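Local structure of cell surface protein (Putative S-layer protein) (Clostridioides difficile R20291, 5NJL) at residues Glu41-Glu46 against Leu51-Asn56; Tyr258-Lys263 against Asp286-Leu291. The protein is a putative S-layer protein of the bacterial cell wall that has an extended three-domain fold and shows cell adhesion in vitro. One frame throughout, in Å; residues are numbered along the deposited sequence. Where two conformers were deposited one is given.

Contact 1: residues Glu41-Glu46 against Leu51-Asn56; sequences EIKVGE and LKIITN. With SO4 (sulfate ion), chain K; SO4 (sulfate ion), chain Q.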
loop_
_atom_site.group_PDB
_atom_site.type_symbol
_atom_site.label_atom_id
_atom_site.label_comp_id
_atom_site.label_asym_id
_atom_site.label_seq_id
_atom_site.Cartn_x
_atom_site.Cartn_y
_atom_site.Cartn_z
ATOM N N GLU A 41 -9.630 0.923 5.785
ATOM C CA GLU A 41 -10.735 0.162 5.276
ATOM C C GLU A 41 -10.419 -1.295 5.579
ATOM O O GLU A 41 -9.411 -1.836 5.097
ATOM C CB GLU A 41 -10.938 0.343 3.770
ATOM C CG GLU A 41 -12.171 -0.363 3.224
ATOM C CD GLU A 41 -12.431 -0.058 1.761
ATOM O OE1 GLU A 41 -12.788 1.080 1.440
ATOM O OE2 GLU A 41 -12.288 -0.953 0.923
ATOM N N ILE A 42 -11.288 -1.915 6.374
ATOM C CA ILE A 42 -11.095 -3.310 6.781
ATOM C C ILE A 42 -12.173 -4.122 6.110
ATOM O O ILE A 42 -13.364 -3.754 6.141
ATOM C CB ILE A 42 -11.204 -3.485 8.308
ATOM C CG1 ILE A 42 -10.331 -2.480 9.041
ATOM C CG2 ILE A 42 -10.861 -4.923 8.714
ATOM C CD1 ILE A 42 -8.860 -2.542 8.721
ATOM N N LYS A 43 -11.768 -5.220 5.477
ATOM C CA LYS A 43 -12.711 -6.113 4.868
ATOM C C LYS A 43 -12.504 -7.520 5.452
ATOM O O LYS A 43 -11.402 -7.882 5.855
ATOM C CB LYS A 43 -12.556 -6.159 3.353
ATOM C CG LYS A 43 -12.851 -4.879 2.604
ATOM C CD LYS A 43 -12.780 -5.166 1.112
ATOM C CE LYS A 43 -12.807 -3.889 0.299
ATOM N NZ LYS A 43 -13.110 -4.200 -1.124
ATOM N N VAL A 44 -13.594 -8.247 5.565
ATOM C CA VAL A 44 -13.597 -9.601 6.174
ATOM C C VAL A 44 -14.507 -10.472 5.336
ATOM O O VAL A 44 -15.572 -10.031 4.905
ATOM C CB VAL A 44 -14.116 -9.586 7.633
ATOM C CG1 VAL A 44 -14.006 -10.970 8.263
ATOM C CG2 VAL A 44 -13.326 -8.602 8.464
ATOM N N GLY A 45 -14.079 -11.709 5.085
ATOM C CA GLY A 45 -14.933 -12.695 4.419
ATOM C C GLY A 45 -14.319 -14.087 4.481
ATOM O O GLY A 45 -13.166 -14.252 4.905
ATOM N N GLU A 46 -15.090 -15.083 4.058
ATOM C CA GLU A 46 -14.621 -16.485 4.065
ATOM C C GLU A 46 -13.487 -16.694 3.080
ATOM O O GLU A 46 -12.568 -17.485 3.352
ATOM C CB GLU A 46 -15.767 -17.454 3.739
ATOM C CG GLU A 46 -16.796 -17.592 4.858
ATOM C CD GLU A 46 -18.172 -18.033 4.363
ATOM O OE1 GLU A 46 -18.250 -18.713 3.309
ATOM O OE2 GLU A 46 -19.179 -17.689 5.023
ATOM N N LEU A 51 -15.248 -10.855 0.233
ATOM C CA LEU A 51 -14.872 -9.881 1.247
ATOM C C LEU A 51 -15.956 -8.815 1.377
ATOM O O LEU A 51 -16.575 -8.424 0.393
ATOM C CB LEU A 51 -13.535 -9.232 0.900
ATOM C CG LEU A 51 -12.314 -10.126 0.854
ATOM C CD1 LEU A 51 -11.127 -9.321 0.357
ATOM C CD2 LEU A 51 -12.029 -10.741 2.214
ATOM N N LYS A 52 -16.180 -8.355 2.603
ATOM C CA LYS A 52 -17.133 -7.285 2.883
ATOM C C LYS A 52 -16.494 -6.262 3.798
ATOM O O LYS A 52 -15.784 -6.626 4.724
ATOM C CB LYS A 52 -18.376 -7.870 3.533
ATOM C CG LYS A 52 -19.304 -8.503 2.507
ATOM C CD LYS A 52 -20.071 -9.691 3.057
ATOM C CE LYS A 52 -21.044 -10.212 2.004
ATOM N NZ LYS A 52 -21.467 -11.608 2.297
ATOM N N ILE A 53 -16.745 -4.985 3.524
ATOM C CA ILE A 53 -16.297 -3.896 4.369
ATOM C C ILE A 53 -17.018 -3.998 5.709
ATOM O O ILE A 53 -18.203 -4.214 5.747
ATOM C CB ILE A 53 -16.561 -2.501 3.727
ATOM C CG1 ILE A 53 -15.725 -2.335 2.441
ATOM C CG2 ILE A 53 -16.210 -1.377 4.703
ATOM C CD1 ILE A 53 -16.299 -1.316 1.462
ATOM N N ILE A 54 -16.279 -3.866 6.799
ATOM C CA ILE A 54 -16.873 -3.736 8.128
ATOM C C ILE A 54 -16.678 -2.324 8.590
ATOM O O ILE A 54 -15.704 -1.693 8.206
ATOM C CB ILE A 54 -16.277 -4.743 9.143
ATOM C CG1 ILE A 54 -14.781 -4.508 9.412
ATOM C CG2 ILE A 54 -16.507 -6.149 8.619
ATOM C CD1 ILE A 54 -14.244 -5.315 10.582
ATOM N N THR A 55 -17.600 -1.819 9.406
ATOM C CA THR A 55 -17.492 -0.466 9.952
ATOM C C THR A 55 -17.243 -0.385 11.438
ATOM O O THR A 55 -16.971 0.718 11.948
ATOM C CB THR A 55 -18.754 0.345 9.638
ATOM O OG1 THR A 55 -19.915 -0.352 10.141
ATOM C CG2 THR A 55 -18.863 0.538 8.124
ATOM N N ASN A 56 -17.314 -1.536 12.131
ATOM C CA ASN A 56 -17.035 -1.627 13.568
ATOM C C ASN A 56 -16.218 -2.898 13.814
ATOM O O ASN A 56 -16.474 -3.935 13.207
ATOM C CB ASN A 56 -18.331 -1.714 14.411
ATOM C CG ASN A 56 -18.089 -1.481 15.911
ATOM O OD1 ASN A 56 -17.617 -2.367 16.666
ATOM N ND2 ASN A 56 -18.441 -0.270 16.365
HETATM S S SO4 K . -19.009 -4.053 0.645
HETATM O O1 SO4 K . -19.877 -5.251 0.791
HETATM O O2 SO4 K . -19.476 -2.966 1.542
HETATM O O3 SO4 K . -17.621 -4.421 0.978
HETATM O O4 SO4 K . -19.037 -3.571 -0.754
HETATM S S SO4 Q . -21.415 1.696 12.316
HETATM O O1 SO4 Q . -22.133 0.920 11.283
HETATM O O2 SO4 Q . -22.397 2.389 13.177
HETATM O O3 SO4 Q . -20.591 0.788 13.142
HETATM O O4 SO4 Q . -20.558 2.708 11.657
HETATM O O HOH W 1 -13.389 -0.509 7.495
#

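Contact 2: residues Tyr258-Lys263 against Asp286-Leu291; sequences YKFTIK and DAKAAL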
loop_
_atom_site.group_PDB
_atom_site.type_symbol
_atom_site.label_atom_id
_atom_site.label_comp_id
_atom_site.label_asym_id
_atom_site.label_seq_id
_atom_site.Cartn_x
_atom_site.Cartn_y
_atom_site.Cartn_z
ATOM N N TYR A 258 6.800 -25.451 -3.760
ATOM C CA TYR A 258 5.373 -25.620 -4.050
ATOM C C TYR A 258 4.729 -26.147 -2.750
ATOM O O TYR A 258 5.464 -26.508 -1.822
ATOM C CB TYR A 258 5.185 -26.624 -5.193
ATOM C CG TYR A 258 5.815 -26.193 -6.506
ATOM C CD1 TYR A 258 7.196 -26.308 -6.727
ATOM C CD2 TYR A 258 5.029 -25.676 -7.538
ATOM C CE1 TYR A 258 7.769 -25.911 -7.933
ATOM C CE2 TYR A 258 5.591 -25.274 -8.746
ATOM C CZ TYR A 258 6.958 -25.394 -8.942
ATOM O OH TYR A 258 7.497 -24.999 -10.146
ATOM N N LYS A 259 3.389 -26.173 -2.665
ATOM C CA LYS A 259 2.685 -26.772 -1.506
ATOM C C LYS A 259 1.222 -27.136 -1.712
ATOM O O LYS A 259 0.563 -26.624 -2.617
ATOM C CB LYS A 259 2.844 -25.943 -0.218
ATOM C CG LYS A 259 2.591 -24.446 -0.297
ATOM C CD LYS A 259 3.378 -23.748 0.815
ATOM C CE LYS A 259 3.257 -22.232 0.784
ATOM N NZ LYS A 259 2.099 -21.747 1.584
ATOM N N PHE A 260 0.751 -28.075 -0.882
ATOM C CA PHE A 260 -0.676 -28.348 -0.693
ATOM C C PHE A 260 -0.980 -28.497 0.809
ATOM O O PHE A 260 -0.067 -28.582 1.642
ATOM C CB PHE A 260 -1.154 -29.558 -1.514
ATOM C CG PHE A 260 -0.752 -30.910 -0.951
ATOM C CD1 PHE A 260 0.533 -31.419 -1.155
ATOM C CD2 PHE A 260 -1.668 -31.691 -0.251
ATOM C CE1 PHE A 260 0.904 -32.669 -0.655
ATOM C CE2 PHE A 260 -1.306 -32.936 0.252
ATOM C CZ PHE A 260 -0.016 -33.426 0.051
ATOM N N THR A 261 -2.263 -28.472 1.148
ATOM C CA THR A 261 -2.683 -28.536 2.544
ATOM C C THR A 261 -3.622 -29.712 2.723
ATOM O O THR A 261 -4.370 -30.065 1.810
ATOM C CB THR A 261 -3.402 -27.244 3.002
ATOM O OG1 THR A 261 -4.535 -27.011 2.160
ATOM C CG2 THR A 261 -2.464 -26.061 2.948
ATOM N N ILE A 262 -3.556 -30.321 3.906
ATOM C CA ILE A 262 -4.520 -31.335 4.309
ATOM C C ILE A 262 -5.104 -30.832 5.605
ATOM O O ILE A 262 -4.368 -30.611 6.570
ATOM C CB ILE A 262 -3.878 -32.719 4.604
ATOM C CG1 ILE A 262 -2.798 -33.057 3.579
ATOM C CG2 ILE A 262 -4.955 -33.806 4.667
ATOM C CD1 ILE A 262 -1.730 -33.979 4.125
ATOM N N LYS A 263 -6.404 -30.600 5.603
ATOM C CA LYS A 263 -7.135 -30.331 6.840
ATOM C C LYS A 263 -7.716 -31.667 7.261
ATOM O O LYS A 263 -8.261 -32.398 6.431
ATOM C CB LYS A 263 -8.255 -29.317 6.622
ATOM C CG LYS A 263 -7.743 -27.932 6.251
ATOM C CD LYS A 263 -8.865 -26.897 6.103
ATOM C CE LYS A 263 -8.278 -25.485 6.023
ATOM N NZ LYS A 263 -9.244 -24.352 6.190
ATOM N N ASP A 286 3.222 -36.973 -5.704
ATOM C CA ASP A 286 3.210 -38.404 -5.339
ATOM C C ASP A 286 2.723 -38.611 -3.899
ATOM O O ASP A 286 1.841 -39.436 -3.651
ATOM C CB ASP A 286 4.601 -39.032 -5.506
ATOM C CG ASP A 286 5.026 -39.146 -6.962
ATOM O OD1 ASP A 286 4.225 -39.627 -7.793
ATOM O OD2 ASP A 286 6.172 -38.766 -7.272
ATOM N N ALA A 287 3.305 -37.862 -2.961
ATOM C CA ALA A 287 2.820 -37.822 -1.565
ATOM C C ALA A 287 1.322 -37.556 -1.545
ATOM O O ALA A 287 0.546 -38.328 -0.986
ATOM C CB ALA A 287 3.548 -36.749 -0.782
ATOM N N LYS A 288 0.924 -36.479 -2.221
ATOM C CA LYS A 288 -0.485 -36.091 -2.344
ATOM C C LYS A 288 -1.395 -37.230 -2.803
ATOM O O LYS A 288 -2.421 -37.487 -2.184
ATOM C CB LYS A 288 -0.628 -34.896 -3.295
ATOM C CG LYS A 288 -2.048 -34.385 -3.392
ATOM C CD LYS A 288 -2.113 -33.068 -4.134
ATOM C CE LYS A 288 -3.532 -32.549 -4.115
ATOM N NZ LYS A 288 -4.520 -33.465 -4.745
ATOM N N ALA A 289 -1.014 -37.910 -3.884
ATOM C CA ALA A 289 -1.806 -39.030 -4.415
ATOM C C ALA A 289 -1.893 -40.226 -3.446
ATOM O O ALA A 289 -2.932 -40.915 -3.381
ATOM C CB ALA A 289 -1.249 -39.476 -5.763
ATOM N N ALA A 290 -0.813 -40.472 -2.700
ATOM C CA ALA A 290 -0.803 -41.556 -1.700
ATOM C C ALA A 290 -1.786 -41.291 -0.546
ATOM O O ALA A 290 -2.390 -42.222 -0.030
ATOM C CB ALA A 290 0.601 -41.795 -1.171
ATOM N N LEU A 291 -1.957 -40.028 -0.164
ATOM C CA LEU A 291 -2.926 -39.675 0.883
ATOM C C LEU A 291 -4.400 -39.825 0.480
ATOM O O LEU A 291 -5.226 -40.061 1.349
ATOM C CB LEU A 291 -2.673 -38.257 1.400
ATOM C CG LEU A 291 -1.340 -38.081 2.137
ATOM C CD1 LEU A 291 -0.943 -36.611 2.203
ATOM C CD2 LEU A 291 -1.396 -38.705 3.530
#

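Contact 1: residues Glu41-Glu46 against Leu51-Asn56
V44 and K52 face each other as an antiparallel hydrogen-bonded pair, and their backbones hold this β hairpin together. V44 N donates to K52 O at 2.9 Å, and K52 N returns a bond to V44 O from above the carbonyl plane, 48° out of it. A third bond, I54 N to I42 O at 3.0 Å, is nearly straight at the hydrogen. Beyond it a water is inserted, accepting from I42 N and donating to I54 O. Between these pairs K43 and I53 form a non-hydrogen-bonded pair with CA atoms 4.2 Å apart, where K43 CA also makes a CH···O contact to K52 O. The short strand axes pass 4.5 Å apart at 127°, so the two arms diverge from strict antiparallel.

Apolar contacts lie on the face of I42, V44 and I54. With chi1 at 64°, I54 CG1 sits between its own N and carbonyl carbon; CG1 packs on I42 CB, and the terminal CD1 lies 4.0 Å from V44 CG2. Helices 14-25 and 57-65 close over this face through M25 and L60. On the other face the extended K43 chain runs past I53, CG to CG1 3.8 Å, and crosses L51 at about a right angle, while the E41 carboxylate end lies against I53 CG1.

Charged groups add little across the interface: K43 NZ and E41 OE2, both on 41-46, form only a long pair. The I53 N-H, on the outer edge of 52-54, hydrogen-bonds a sulfate O3 at 2.8 Å. That sulfate probably comes from the crystallisation liquor, so its capture implies an edge strand whose outward N-H is accessible to an anion, while the inward backbone groups tie the two strands together and the I54 side chain packs the edge strand against helices 14-25 and 57-65.

Contact 2: residues Tyr258-Lys263 against Asp286-Leu291
The F260 ring lies with one face against the aliphatic chain of K288. K288 CB stands 3.9 Å from the ring centroid and 22° off the ring normal, which is a CH-pi contact, displaced from the centre toward the rim. The rest of the lysine follows the ring obliquely: CG passes over CE2, and CD reaches the CG and CD2 side. Because K288 CG is anti to its own N (chi1 -176°) and the next two torsions are also extended, successive methylenes stay over the aromatic surface before the chain bends at its last torsion. The closest approach of this pair is at the far end of the ring, where F260 CZ comes 3.6 Å from K288 CA, so the phenyl reaches the helix backbone itself.

L291, one turn further along the helix, meets the same ring differently. Its CD1 lies at the ring edge, in plane, 4.0 Å from CZ. The same methyl is pressed on I262 CD1 at 3.4 Å, tighter than usual van der Waals contact, with the two side chains crossing at about a right angle. F260 and I262 alternate with outward residues on strand 258-265, and both side chains start toward helix 281-291, whose segment runs nearly parallel to the strand, at 17°.

I245 of strand 243-245 and L284 of the helix also pack on F260. No hydrogen bond joins the two segments: K288 lends its hydrocarbon to the apolar packing, while its NZ forms a salt bridge with E292, so the lysine can line an apolar interface and still have its charge paired.

Overall arrangement
Contact 1 closes before contact 2 opens along the chain, and the two belong to different sheets: the hairpin of contact 1 ends a five-stranded mixed sheet, whereas strand 258-265 of contact 2 is an inner strand of a four-stranded one. Their centres are 32 Å apart and their nearest atoms about 8 Å, without touching. Contact 1 lies about 17 Å from the centre of the chain and contact 2 about 34 Å, centre to centre, its helix lying at the C-terminal end of the model. One link runs through strand 72-79, which pairs with 40-45 and supplies E72, the salt-bridge partner of K263. The two sulfates, both at contact 1, probably come from the crystallisation liquor.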